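Local coordinates for bartonella effector protein (Bep) substrate of VirB T4SS (Bartonella clarridgeiae, PDB 4XI8), which is predicted to transfer AMP from ATP to threonine or tyrosine residues of target proteins and is represented by its Fic domain, one piece of a longer effector, at residues Gln178-Ala183 and Thr197-Leu202; Arg69-Met74 and Asn148-Arg153; Tyr13-Phe18 and Thr92-Pro97. One frame throughout, in Å; residues are numbered along the deposited sequence.

In the fold
A mainly helical Fic domain is assembled here by three separate contacts. Contact 2 lies nearest the centre of the chain, about 8 Å from it, and its segment Asn148-Arg153 belongs to the signature region of Fic proteins. Contact 1 joins two later helices, its centre about 23 Å from that of contact 2; Met199 of contact 1 and Gln152 of contact 2 both reach Phe135 on helix 124-140. Contact 3 ties two loops at the periphery, centre to centre about 19 Å from contact 2 and 31 Å from contact 1. Its Tyr15 touches Met145, which aligns within the same signature.

Contact 1. Residues Gln178-Ala183 and Thr197-Leu202; sequences QFAIHA and TPMLHL
The Phe179 ring meets the Pro198 ring obliquely, its CE2 lying 4.0 Å from Pro198 CG, while the two side chains as a whole run at about a right angle. With CG anti to the backbone N (chi1 174°), Phe179 swings its far end toward the proline although its CB does not aim there. Beyond this pair, the His201 imidazole receives Thr197 O over one face and stacks on Tyr40 of the second subunit, whose Lys32 and Glu36 meet Phe179 and Pro198.

Within the Fido region, helix 174-183 packs here against the next helix, 197-206. The segments run roughly antiparallel, at 140°, and small residues allow their axes to approach within 8.2 Å; the Ala180 and Pro198 CA atoms are 5.1 Å apart. Pro198 CG also rests on Ala183 CB at 3.6 Å. Met199, bent at chi2, carries its methyl back across the gap, where CE touches Ile181 CG1 at 3.6 Å and Ala180 CB at 3.7 Å; Leu202 CD1 also reaches Ala180 CB, at 4.0 Å. Met199 continues onto Phe135 and Ile136 of helix 124-140.

Because Pro198 sits in the first turn, its missing N-H costs the helix no bond. No hydrogen bond crosses between the segments and the contact is mainly apolar, so the pairing probably rests on shape and apolar burial.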
ATOM      1  N   GLN A 178      -3.721 -12.238  11.641  1.00 68.32           N
ATOM      2  CA  GLN A 178      -3.766 -12.232  13.099  1.00 62.70           C
ATOM      3  C   GLN A 178      -5.048 -12.875  13.619  1.00 64.65           C
ATOM      4  O   GLN A 178      -5.027 -13.608  14.608  1.00 76.10           O
ATOM      5  CB  GLN A 178      -3.641 -10.804  13.633  1.00 63.13           C
ATOM      6  N   PHE A 179      -6.162 -12.595  12.950  1.00 55.66           N
ATOM      7  CA  PHE A 179      -7.444 -13.168  13.342  1.00 56.41           C
ATOM      8  C   PHE A 179      -7.519 -14.656  13.017  1.00 69.69           C
ATOM      9  O   PHE A 179      -8.054 -15.441  13.797  1.00 90.38           O
ATOM     10  CB  PHE A 179      -8.597 -12.435  12.656  1.00 47.58           C
ATOM     11  CG  PHE A 179      -9.939 -13.061  12.907  1.00 54.92           C
ATOM     12  CD1 PHE A 179     -10.520 -13.007  14.163  1.00 58.00           C
ATOM     13  CD2 PHE A 179     -10.614 -13.714  11.889  1.00 54.92           C
ATOM     14  CE1 PHE A 179     -11.752 -13.586  14.398  1.00 60.05           C
ATOM     15  CE2 PHE A 179     -11.847 -14.294  12.117  1.00 70.26           C
ATOM     16  CZ  PHE A 179     -12.415 -14.231  13.374  1.00 52.03           C
ATOM     17  N   ALA A 180      -6.980 -15.035  11.863  1.00 65.81           N
ATOM     18  CA  ALA A 180      -6.989 -16.427  11.429  1.00 68.52           C
ATOM     19  C   ALA A 180      -6.197 -17.316  12.382  1.00 62.58           C
ATOM     20  O   ALA A 180      -6.598 -18.443  12.671  1.00 63.51           O
ATOM     21  CB  ALA A 180      -6.438 -16.543  10.016  1.00 39.98           C
ATOM     22  N   ILE A 181      -5.073 -16.800  12.869  1.00 63.40           N
ATOM     23  CA  ILE A 181      -4.247 -17.534  13.819  1.00 65.89           C
ATOM     24  C   ILE A 181      -4.931 -17.633  15.180  1.00 63.90           C
ATOM     25  O   ILE A 181      -4.973 -18.704  15.787  1.00 67.64           O
ATOM     26  CB  ILE A 181      -2.865 -16.870  13.993  1.00 42.26           C
ATOM     27  CG1 ILE A 181      -2.093 -16.885  12.674  1.00 39.94           C
ATOM     28  CG2 ILE A 181      -2.062 -17.570  15.073  1.00 49.08           C
ATOM     29  CD1 ILE A 181      -0.743 -16.211  12.748  1.00 49.00           C
ATOM     30  N   HIS A 182      -5.473 -16.514  15.648  1.00 60.64           N
ATOM     31  CA  HIS A 182      -6.151 -16.473  16.939  1.00 68.99           C
ATOM     32  C   HIS A 182      -7.404 -17.347  16.930  1.00 58.18           C
ATOM     33  O   HIS A 182      -7.808 -17.879  17.964  1.00 73.02           O
ATOM     34  CB  HIS A 182      -6.513 -15.033  17.310  1.00 78.03           C
ATOM     35  CG  HIS A 182      -7.154 -14.900  18.657  1.00 91.08           C
ATOM     36  ND1 HIS A 182      -8.519 -14.948  18.842  1.00 98.31           N
ATOM     37  CD2 HIS A 182      -6.614 -14.720  19.886  1.00 91.89           C
ATOM     38  CE1 HIS A 182      -8.792 -14.803  20.126  1.00 98.64           C
ATOM     39  NE2 HIS A 182      -7.655 -14.663  20.781  1.00 99.61           N
ATOM     40  N   ALA A 183      -8.011 -17.485  15.755  1.00 60.06           N
ATOM     41  CA  ALA A 183      -9.247 -18.245  15.600  1.00 57.98           C
ATOM     42  C   ALA A 183      -9.050 -19.722  15.921  1.00 72.44           C
ATOM     43  O   ALA A 183      -9.855 -20.323  16.631  1.00 75.04           O
ATOM     44  CB  ALA A 183      -9.796 -18.083  14.195  1.00 56.56           C
ATOM     45  N   THR A 197     -11.692 -22.562  10.233  1.00 61.18           N
ATOM     46  CA  THR A 197     -12.431 -22.023   9.093  1.00 56.28           C
ATOM     47  C   THR A 197     -11.848 -20.709   8.539  1.00 65.45           C
ATOM     48  O   THR A 197     -11.756 -20.555   7.320  1.00 76.33           O
ATOM     49  CB  THR A 197     -13.922 -21.803   9.449  1.00 56.28           C
ATOM     50  OG1 THR A 197     -14.467 -23.007  10.001  1.00 76.80           O
ATOM     51  CG2 THR A 197     -14.717 -21.410   8.215  1.00 45.94           C
ATOM     52  N   PRO A 198     -11.459 -19.757   9.414  1.00 60.15           N
ATOM     53  CA  PRO A 198     -10.830 -18.558   8.842  1.00 58.69           C
ATOM     54  C   PRO A 198      -9.505 -18.855   8.142  1.00 57.27           C
ATOM     55  O   PRO A 198      -9.177 -18.195   7.155  1.00 52.72           O
ATOM     56  CB  PRO A 198     -10.605 -17.662  10.064  1.00 64.64           C
ATOM     57  CG  PRO A 198     -11.622 -18.108  11.045  1.00 77.12           C
ATOM     58  CD  PRO A 198     -11.706 -19.591  10.859  1.00 76.99           C
ATOM     59  N   MET A 199      -8.756 -19.830   8.647  1.00 61.87           N
ATOM     60  CA  MET A 199      -7.492 -20.218   8.031  1.00 43.60           C
ATOM     61  C   MET A 199      -7.708 -20.871   6.673  1.00 46.13           C
ATOM     62  O   MET A 199      -6.955 -20.623   5.730  1.00 57.34           O
ATOM     63  CB  MET A 199      -6.713 -21.163   8.946  1.00 42.25           C
ATOM     64  CG  MET A 199      -5.652 -20.467   9.772  1.00 57.30           C
ATOM     65  SD  MET A 199      -4.401 -19.695   8.727  1.00 48.35           S
ATOM     66  CE  MET A 199      -3.460 -18.797   9.952  1.00 53.38           C
ATOM     67  N   LEU A 200      -8.734 -21.711   6.580  1.00 48.85           N
ATOM     68  CA  LEU A 200      -9.088 -22.351   5.320  1.00 37.49           C
ATOM     69  C   LEU A 200      -9.471 -21.310   4.275  1.00 65.66           C
ATOM     70  O   LEU A 200      -9.069 -21.403   3.116  1.00 73.91           O
ATOM     71  CB  LEU A 200     -10.233 -23.345   5.523  1.00 40.66           C
ATOM     72  CG  LEU A 200      -9.918 -24.581   6.367  1.00 49.82           C
ATOM     73  CD1 LEU A 200     -11.166 -25.426   6.569  1.00 54.70           C
ATOM     74  CD2 LEU A 200      -8.807 -25.402   5.727  1.00 39.32           C
ATOM     75  N   HIS A 201     -10.252 -20.320   4.696  1.00 60.66           N
ATOM     76  CA  HIS A 201     -10.660 -19.228   3.819  1.00 59.11           C
ATOM     77  C   HIS A 201      -9.466 -18.420   3.320  1.00 56.74           C
ATOM     78  O   HIS A 201      -9.448 -17.969   2.175  1.00 53.03           O
ATOM     79  CB  HIS A 201     -11.642 -18.303   4.541  1.00 53.88           C
ATOM     80  CG  HIS A 201     -12.986 -18.912   4.776  1.00 52.82           C
ATOM     81  ND1 HIS A 201     -13.983 -18.273   5.482  1.00 54.19           N
ATOM     82  CD2 HIS A 201     -13.505 -20.107   4.395  1.00 59.74           C
ATOM     83  CE1 HIS A 201     -15.053 -19.045   5.527  1.00 63.67           C
ATOM     84  NE2 HIS A 201     -14.790 -20.161   4.877  1.00 67.65           N
ATOM     85  N   LEU A 202      -8.475 -18.239   4.187  1.00 50.64           N
ATOM     86  CA  LEU A 202      -7.282 -17.479   3.836  1.00 49.49           C
ATOM     87  C   LEU A 202      -6.515 -18.156   2.706  1.00 51.29           C
ATOM     88  O   LEU A 202      -6.318 -17.572   1.643  1.00 55.66           O
ATOM     89  CB  LEU A 202      -6.382 -17.302   5.064  1.00 44.94           C
ATOM     90  CG  LEU A 202      -5.232 -16.291   5.010  1.00 34.44           C
ATOM     91  CD1 LEU A 202      -4.959 -15.739   6.399  1.00 35.54           C
ATOM     92  CD2 LEU A 202      -3.963 -16.906   4.434  1.00 39.85           C
TER

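Contact 2. Residues Arg69-Met74 and Asn148-Arg153; sequences RLYEKM and NKYVQR
Tyr71 and Leu70, near the C-terminal end of helix 60-71, bury the most surface here, and each touches both Tyr150 and Val151 on helix 148-162. Tyr71 points its phenol end at Tyr150: OH arrives at the edge of the Tyr150 ring, in its plane, 3.5 Å from CD2, and therefore meets ring C-H rather than the pi cloud. The two side chains cross at about a right angle, and the same oxygen passes Tyr150 CB at 4.1 Å. A chi1 of -59° lays the Tyr71 ring beside its own backbone N and sends it across the gap. The flank of this ring is met at its edge by Val151 CG1, 4.4 Å from CE2.

Segment Asn148-Arg153 aligns with the closing part of the Fic signature, HxFx(D/E)GNGRxxR: Asn148 and Arg153 match its asparagine and final arginine, whereas Lys149 and Tyr150 stand where the consensus has glycine and arginine. The contact thus sets the first turn of the signature helix against the end of helix 60-71, and a tyrosine at a departure from the consensus is one of its main partners.

Leu70 supplies the aliphatic half. Its branch CD1, extended by a chi2 of -177°, reaches Val151 CG1 at 3.7 Å and lies 4.3 Å from Tyr150 CB. Helix 32-51 joins the same cluster, with Ala45 against Leu70 and Leu42 against Tyr150. At the other end of the segment, Arg153 forms a salt bridge with Glu157 and a cation-pi contact with Phe218 of the third subunit.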
ATOM      1  N   ARG A  69      20.011 -18.894   7.039  1.00 55.27           N
ATOM      2  CA  ARG A  69      20.427 -18.093   5.893  1.00 54.68           C
ATOM      3  C   ARG A  69      19.952 -16.645   6.009  1.00 51.00           C
ATOM      4  O   ARG A  69      20.615 -15.725   5.531  1.00 39.98           O
ATOM      5  CB  ARG A  69      19.908 -18.718   4.596  1.00 54.65           C
ATOM      6  CG  ARG A  69      20.667 -18.283   3.353  1.00 73.30           C
ATOM      7  CD  ARG A  69      22.144 -18.630   3.459  1.00 76.98           C
ATOM      8  NE  ARG A  69      22.379 -20.072   3.420  1.00 56.51           N
ATOM      9  CZ  ARG A  69      23.584 -20.632   3.463  1.00 75.09           C
ATOM     10  NH1 ARG A  69      24.667 -19.872   3.547  1.00 90.20           N
ATOM     11  NH2 ARG A  69      23.708 -21.951   3.422  1.00 80.46           N
ATOM     12  N   LEU A  70      18.808 -16.450   6.657  1.00 51.36           N
ATOM     13  CA  LEU A  70      18.220 -15.122   6.790  1.00 49.10           C
ATOM     14  C   LEU A  70      18.908 -14.276   7.861  1.00 43.23           C
ATOM     15  O   LEU A  70      19.056 -13.066   7.698  1.00 54.46           O
ATOM     16  CB  LEU A  70      16.725 -15.227   7.105  1.00 41.09           C
ATOM     17  CG  LEU A  70      15.795 -15.658   5.967  1.00 44.99           C
ATOM     18  CD1 LEU A  70      14.348 -15.640   6.426  1.00 35.58           C
ATOM     19  CD2 LEU A  70      15.982 -14.770   4.748  1.00 42.04           C
ATOM     20  N   TYR A  71      19.321 -14.907   8.957  1.00 36.70           N
ATOM     21  CA  TYR A  71      19.823 -14.157  10.105  1.00 36.51           C
ATOM     22  C   TYR A  71      21.238 -14.531  10.553  1.00 37.58           C
ATOM     23  O   TYR A  71      21.639 -14.177  11.661  1.00 67.51           O
ATOM     24  CB  TYR A  71      18.867 -14.323  11.293  1.00 35.74           C
ATOM     25  CG  TYR A  71      17.451 -13.859  11.026  1.00 34.94           C
ATOM     26  CD1 TYR A  71      17.105 -12.518  11.141  1.00 34.68           C
ATOM     27  CD2 TYR A  71      16.458 -14.763  10.670  1.00 39.01           C
ATOM     28  CE1 TYR A  71      15.812 -12.090  10.899  1.00 34.28           C
ATOM     29  CE2 TYR A  71      15.162 -14.344  10.427  1.00 45.97           C
ATOM     30  CZ  TYR A  71      14.846 -13.007  10.544  1.00 44.10           C
ATOM     31  OH  TYR A  71      13.558 -12.585  10.303  1.00 43.82           O
ATOM     32  N   GLU A  72      21.999 -15.228   9.714  1.00 53.77           N
ATOM     33  CA  GLU A  72      23.339 -15.656  10.120  1.00 56.74           C
ATOM     34  C   GLU A  72      24.310 -14.486  10.218  1.00 51.33           C
ATOM     35  O   GLU A  72      25.276 -14.536  10.975  1.00 60.97           O
ATOM     36  CB  GLU A  72      23.891 -16.717   9.161  1.00 52.37           C
ATOM     37  CG  GLU A  72      24.263 -16.210   7.780  1.00 72.45           C
ATOM     38  CD  GLU A  72      24.736 -17.327   6.870  1.00 87.35           C
ATOM     39  OE1 GLU A  72      24.855 -17.092   5.649  1.00 98.94           O
ATOM     40  OE2 GLU A  72      24.989 -18.440   7.377  1.00 79.62           O
ATOM     41  N   LYS A  73      24.047 -13.433   9.454  1.00 63.14           N
ATOM     42  CA  LYS A  73      24.877 -12.236   9.488  1.00 53.69           C
ATOM     43  C   LYS A  73      24.405 -11.310  10.598  1.00 55.42           C
ATOM     44  O   LYS A  73      25.087 -10.350  10.955  1.00 51.10           O
ATOM     45  CB  LYS A  73      24.848 -11.509   8.143  1.00 55.01           C
ATOM     46  CG  LYS A  73      25.908 -11.976   7.159  1.00 57.03           C
ATOM     47  CD  LYS A  73      25.904 -11.122   5.903  1.00 77.37           C
ATOM     48  CE  LYS A  73      27.238 -10.419   5.711  1.00 91.92           C
ATOM     49  NZ  LYS A  73      27.575  -9.549   6.873  1.00 86.58           N
ATOM     50  N   MET A  74      23.238 -11.620  11.152  1.00 60.92           N
ATOM     51  CA  MET A  74      22.601 -10.757  12.136  1.00 62.92           C
ATOM     52  C   MET A  74      22.723 -11.296  13.559  1.00 63.06           C
ATOM     53  O   MET A  74      23.175 -10.590  14.460  1.00 64.51           O
ATOM     54  CB  MET A  74      21.122 -10.590  11.774  1.00 83.94           C
ATOM     55  CG  MET A  74      20.434  -9.408  12.414  1.00104.88           C
ATOM     56  SD  MET A  74      21.039  -7.846  11.759  1.00123.48           S
ATOM     57  CE  MET A  74      21.713  -7.126  13.243  1.00118.97           C
ATOM     58  N   ASN A 148       9.958 -15.705  13.090  1.00 49.46           N
ATOM     59  CA  ASN A 148       9.060 -16.777  12.675  1.00 35.63           C
ATOM     60  C   ASN A 148       8.266 -16.447  11.412  1.00 42.50           C
ATOM     61  O   ASN A 148       8.142 -17.282  10.520  1.00 60.56           O
ATOM     62  CB  ASN A 148       8.095 -17.125  13.809  1.00 50.54           C
ATOM     63  CG  ASN A 148       8.785 -17.813  14.970  1.00 59.48           C
ATOM     64  OD1 ASN A 148       8.994 -19.025  14.953  1.00 68.97           O
ATOM     65  ND2 ASN A 148       9.140 -17.039  15.989  1.00 59.46           N
ATOM     66  N   LYS A 149       7.734 -15.229  11.341  1.00 52.64           N
ATOM     67  CA  LYS A 149       6.866 -14.824  10.234  1.00 48.71           C
ATOM     68  C   LYS A 149       7.520 -14.969   8.861  1.00 45.48           C
ATOM     69  O   LYS A 149       6.908 -15.487   7.926  1.00 36.57           O
ATOM     70  CB  LYS A 149       6.412 -13.375  10.427  1.00 36.17           C
ATOM     71  N   TYR A 150       8.764 -14.519   8.746  1.00 51.74           N
ATOM     72  CA  TYR A 150       9.468 -14.529   7.469  1.00 47.75           C
ATOM     73  C   TYR A 150       9.877 -15.933   7.030  1.00 48.53           C
ATOM     74  O   TYR A 150       9.770 -16.271   5.851  1.00 66.31           O
ATOM     75  CB  TYR A 150      10.695 -13.619   7.539  1.00 49.01           C
ATOM     76  CG  TYR A 150      10.345 -12.151   7.484  1.00 45.97           C
ATOM     77  CD1 TYR A 150       9.404 -11.676   6.579  1.00 39.57           C
ATOM     78  CD2 TYR A 150      10.939 -11.240   8.348  1.00 56.80           C
ATOM     79  CE1 TYR A 150       9.075 -10.335   6.525  1.00 41.02           C
ATOM     80  CE2 TYR A 150      10.615  -9.897   8.303  1.00 52.74           C
ATOM     81  CZ  TYR A 150       9.683  -9.450   7.390  1.00 45.00           C
ATOM     82  OH  TYR A 150       9.357  -8.113   7.343  1.00 48.59           O
ATOM     83  N   VAL A 151      10.347 -16.747   7.970  1.00 42.53           N
ATOM     84  CA  VAL A 151      10.831 -18.079   7.626  1.00 38.41           C
ATOM     85  C   VAL A 151       9.671 -19.019   7.306  1.00 44.49           C
ATOM     86  O   VAL A 151       9.821 -19.936   6.500  1.00 55.45           O
ATOM     87  CB  VAL A 151      11.695 -18.690   8.753  1.00 39.30           C
ATOM     88  CG1 VAL A 151      12.890 -17.801   9.030  1.00 54.55           C
ATOM     89  CG2 VAL A 151      10.882 -18.893  10.021  1.00 52.51           C
ATOM     90  N   GLN A 152       8.518 -18.786   7.927  1.00 41.48           N
ATOM     91  CA  GLN A 152       7.333 -19.595   7.661  1.00 36.23           C
ATOM     92  C   GLN A 152       6.743 -19.264   6.296  1.00 46.07           C
ATOM     93  O   GLN A 152       6.250 -20.146   5.593  1.00 46.77           O
ATOM     94  CB  GLN A 152       6.278 -19.389   8.748  1.00 35.31           C
ATOM     95  CG  GLN A 152       6.648 -19.969  10.100  1.00 58.15           C
ATOM     96  CD  GLN A 152       5.622 -19.647  11.167  1.00 62.63           C
ATOM     97  OE1 GLN A 152       4.641 -18.950  10.912  1.00 52.15           O
ATOM     98  NE2 GLN A 152       5.847 -20.153  12.374  1.00 74.42           N
ATOM     99  N   ARG A 153       6.796 -17.988   5.928  1.00 44.16           N
ATOM    100  CA  ARG A 153       6.270 -17.545   4.644  1.00 33.07           C
ATOM    101  C   ARG A 153       7.062 -18.159   3.496  1.00 40.26           C
ATOM    102  O   ARG A 153       6.486 -18.738   2.578  1.00 35.41           O
ATOM    103  CB  ARG A 153       6.290 -16.017   4.551  1.00 35.60           C
ATOM    104  CG  ARG A 153       5.843 -15.478   3.202  1.00 45.57           C
ATOM    105  CD  ARG A 153       5.677 -13.968   3.228  1.00 33.06           C
ATOM    106  NE  ARG A 153       5.427 -13.430   1.894  1.00 71.10           N
ATOM    107  CZ  ARG A 153       5.124 -12.160   1.642  1.00 55.32           C
ATOM    108  NH1 ARG A 153       5.022 -11.290   2.636  1.00 54.11           N
ATOM    109  NH2 ARG A 153       4.916 -11.763   0.394  1.00 43.70           N
TER

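Contact 3. Residues Tyr13-Phe18 and Thr92-Pro97; sequences YGYTHF and TVTKVP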
ATOM      1  N   TYR A  13      14.152 -14.141  28.448  1.00 51.86           N
ATOM      2  CA  TYR A  13      14.891 -15.352  28.109  1.00 42.94           C
ATOM      3  C   TYR A  13      16.302 -15.017  27.631  1.00 41.49           C
ATOM      4  O   TYR A  13      16.988 -15.853  27.046  1.00 46.09           O
ATOM      5  CB  TYR A  13      14.137 -16.171  27.056  1.00 41.81           C
ATOM      6  CG  TYR A  13      12.814 -16.720  27.556  1.00 50.97           C
ATOM      7  CD1 TYR A  13      12.772 -17.698  28.539  1.00 59.56           C
ATOM      8  CD2 TYR A  13      11.609 -16.269  27.037  1.00 58.77           C
ATOM      9  CE1 TYR A  13      11.570 -18.202  29.001  1.00 49.79           C
ATOM     10  CE2 TYR A  13      10.402 -16.767  27.492  1.00 59.21           C
ATOM     11  CZ  TYR A  13      10.387 -17.734  28.472  1.00 48.80           C
ATOM     12  OH  TYR A  13       9.188 -18.231  28.925  1.00 55.24           O
ATOM     13  N   GLY A  14      16.722 -13.780  27.887  1.00 41.76           N
ATOM     14  CA  GLY A  14      18.094 -13.357  27.668  1.00 35.14           C
ATOM     15  C   GLY A  14      18.551 -13.264  26.227  1.00 44.86           C
ATOM     16  O   GLY A  14      19.643 -13.722  25.887  1.00 54.77           O
ATOM     17  N   TYR A  15      17.719 -12.673  25.378  1.00 45.37           N
ATOM     18  CA  TYR A  15      18.084 -12.458  23.983  1.00 46.98           C
ATOM     19  C   TYR A  15      18.411 -10.992  23.701  1.00 51.59           C
ATOM     20  O   TYR A  15      18.932 -10.659  22.637  1.00 46.94           O
ATOM     21  CB  TYR A  15      16.963 -12.933  23.058  1.00 53.14           C
ATOM     22  CG  TYR A  15      16.940 -14.429  22.840  1.00 59.88           C
ATOM     23  CD1 TYR A  15      16.350 -15.278  23.766  1.00 67.25           C
ATOM     24  CD2 TYR A  15      17.507 -14.992  21.703  1.00 60.20           C
ATOM     25  CE1 TYR A  15      16.326 -16.646  23.570  1.00 76.23           C
ATOM     26  CE2 TYR A  15      17.487 -16.359  21.497  1.00 65.31           C
ATOM     27  CZ  TYR A  15      16.897 -17.181  22.433  1.00 77.66           C
ATOM     28  OH  TYR A  15      16.874 -18.543  22.235  1.00 83.67           O
ATOM     29  N   THR A  16      18.099 -10.118  24.656  1.00 58.15           N
ATOM     30  CA  THR A  16      18.334  -8.688  24.476  1.00 57.28           C
ATOM     31  C   THR A  16      19.473  -8.156  25.342  1.00 48.02           C
ATOM     32  O   THR A  16      20.046  -8.883  26.153  1.00 56.46           O
ATOM     33  CB  THR A  16      17.066  -7.872  24.788  1.00 53.72           C
ATOM     34  OG1 THR A  16      16.720  -8.030  26.170  1.00 51.77           O
ATOM     35  CG2 THR A  16      15.905  -8.337  23.922  1.00 78.37           C
ATOM     36  N   HIS A  17      19.789  -6.877  25.164  1.00 55.77           N
ATOM     37  CA  HIS A  17      20.811  -6.207  25.961  1.00 61.14           C
ATOM     38  C   HIS A  17      20.257  -5.738  27.303  1.00 76.61           C
ATOM     39  O   HIS A  17      19.091  -5.975  27.620  1.00 79.42           O
ATOM     40  CB  HIS A  17      21.402  -5.024  25.193  1.00 74.83           C
ATOM     41  CG  HIS A  17      22.392  -5.419  24.144  1.00 84.28           C
ATOM     42  ND1 HIS A  17      23.267  -6.476  24.305  1.00 91.58           N
ATOM     43  CD2 HIS A  17      22.652  -4.906  22.920  1.00 82.50           C
ATOM     44  CE1 HIS A  17      24.018  -6.593  23.229  1.00 87.86           C
ATOM     45  NE2 HIS A  17      23.665  -5.649  22.369  1.00 88.05           N
ATOM     46  N   PHE A  18      21.101  -5.072  28.085  1.00 83.82           N
ATOM     47  CA  PHE A  18      20.712  -4.590  29.406  1.00 80.05           C
ATOM     48  C   PHE A  18      19.657  -3.487  29.341  1.00 85.99           C
ATOM     49  O   PHE A  18      18.916  -3.278  30.302  1.00 90.46           O
ATOM     50  CB  PHE A  18      21.940  -4.088  30.169  1.00 73.89           C
ATOM     51  N   THR A  92      27.132 -15.459  28.097  1.00 55.33           N
ATOM     52  CA  THR A  92      25.744 -15.409  28.539  1.00 54.48           C
ATOM     53  C   THR A  92      24.925 -16.517  27.891  1.00 53.03           C
ATOM     54  O   THR A  92      25.154 -16.880  26.737  1.00 59.45           O
ATOM     55  CB  THR A  92      25.093 -14.052  28.215  1.00 40.84           C
ATOM     56  OG1 THR A  92      25.185 -13.799  26.809  1.00 53.99           O
ATOM     57  CG2 THR A  92      25.787 -12.933  28.973  1.00 47.43           C
ATOM     58  N   VAL A  93      23.965 -17.050  28.640  1.00 52.36           N
ATOM     59  CA  VAL A  93      23.120 -18.124  28.137  1.00 62.52           C
ATOM     60  C   VAL A  93      21.661 -17.691  28.138  1.00 62.76           C
ATOM     61  O   VAL A  93      21.262 -16.814  28.905  1.00 58.13           O
ATOM     62  CB  VAL A  93      23.273 -19.414  28.969  1.00 38.75           C
ATOM     63  CG1 VAL A  93      24.703 -19.925  28.895  1.00 39.58           C
ATOM     64  CG2 VAL A  93      22.863 -19.171  30.412  1.00 62.94           C
ATOM     65  N   THR A  94      20.867 -18.310  27.273  1.00 52.74           N
ATOM     66  CA  THR A  94      19.451 -17.990  27.183  1.00 42.43           C
ATOM     67  C   THR A  94      18.615 -18.931  28.039  1.00 55.33           C
ATOM     68  O   THR A  94      19.100 -19.962  28.505  1.00 52.75           O
ATOM     69  CB  THR A  94      18.952 -18.056  25.727  1.00 47.07           C
ATOM     70  OG1 THR A  94      19.105 -19.390  25.227  1.00 42.26           O
ATOM     71  CG2 THR A  94      19.737 -17.095  24.850  1.00 58.52           C
ATOM     72  N   LYS A  95      17.356 -18.565  28.240  1.00 51.20           N
ATOM     73  CA  LYS A  95      16.426 -19.401  28.985  1.00 45.45           C
ATOM     74  C   LYS A  95      15.426 -20.030  28.023  1.00 50.70           C
ATOM     75  O   LYS A  95      15.244 -19.550  26.903  1.00 58.40           O
ATOM     76  CB  LYS A  95      15.705 -18.589  30.062  1.00 44.00           C
ATOM     77  CG  LYS A  95      16.612 -18.073  31.169  1.00 43.97           C
ATOM     78  CD  LYS A  95      15.819 -17.296  32.208  1.00 49.28           C
ATOM     79  CE  LYS A  95      16.713 -16.810  33.338  1.00 59.16           C
ATOM     80  NZ  LYS A  95      17.758 -15.864  32.855  1.00 63.75           N
ATOM     81  N   VAL A  96      14.779 -21.102  28.462  1.00 39.32           N
ATOM     82  CA  VAL A  96      13.846 -21.829  27.612  1.00 39.94           C
ATOM     83  C   VAL A  96      12.421 -21.693  28.131  1.00 63.85           C
ATOM     84  O   VAL A  96      12.164 -21.928  29.312  1.00 71.10           O
ATOM     85  CB  VAL A  96      14.218 -23.323  27.521  1.00 40.92           C
ATOM     86  CG1 VAL A  96      13.162 -24.096  26.742  1.00 43.35           C
ATOM     87  CG2 VAL A  96      15.587 -23.487  26.882  1.00 40.68           C
ATOM     88  N   PRO A  97      11.490 -21.303  27.244  1.00 52.92           N
ATOM     89  CA  PRO A  97      10.075 -21.191  27.609  1.00 41.54           C
ATOM     90  C   PRO A  97       9.526 -22.510  28.136  1.00 55.66           C
ATOM     91  O   PRO A  97       9.665 -23.544  27.483  1.00 58.38           O
ATOM     92  CB  PRO A  97       9.400 -20.807  26.288  1.00 41.77           C
ATOM     93  CG  PRO A  97      10.477 -20.153  25.494  1.00 42.54           C
ATOM     94  CD  PRO A  97      11.736 -20.885  25.854  1.00 43.99           C
TER
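Lys95 N donates to Tyr13 O at 3.0 Å, a fairly straight bond (163° at the hydrogen) in which the donor sits 43° above the carbonyl plane. It is the only hydrogen bond between the two segments, and aromatic contacts are arrayed about it.

On one flank, Pro97 lies over a face of the Tyr13 ring, its CG 4.0 Å from the centroid, in a CH-pi contact displaced toward the rim. Lys95 CB takes the edge of the same ring, close to its plane and beside CD1, while the ammonium end leads away. Tyr13 is thus touched on a face and at an edge by residues two apart, and its OH reaches Pro97 CA at 3.4 Å.

On the other flank Thr94 CG2 stands over a face of Tyr15, 3.8 Å from its centroid, again as a CH-pi contact. The threonine divides its labour by rotation: at a chi1 of 62° the methyl is turned beside its backbone N and onto the ring, while OG1 is left to accept a hydrogen bond from Phe86 N. Tyr15 also meets Trp77 edge-to-face.

Between the two tyrosines the chain leaves the helix at Gly14, whose positive phi makes it the C-prime residue of a Schellman motif closing helix 8-12, with Tyr15 N bonded to Ile10 O and Gly14 N to Ser11 O. The partner loop follows helix 60-71, where Fic domains commonly carry the flap that positions the target; the backbone bonds of Thr94 with Phe86 are consistent with such a hairpin.

Chemically, one backbone bond aligns Tyr13 with Lys95, and two CH-pi contacts hold the tyrosines against the extended chain; the lysine enters through CB and its backbone, and no salt bridge forms between the segments.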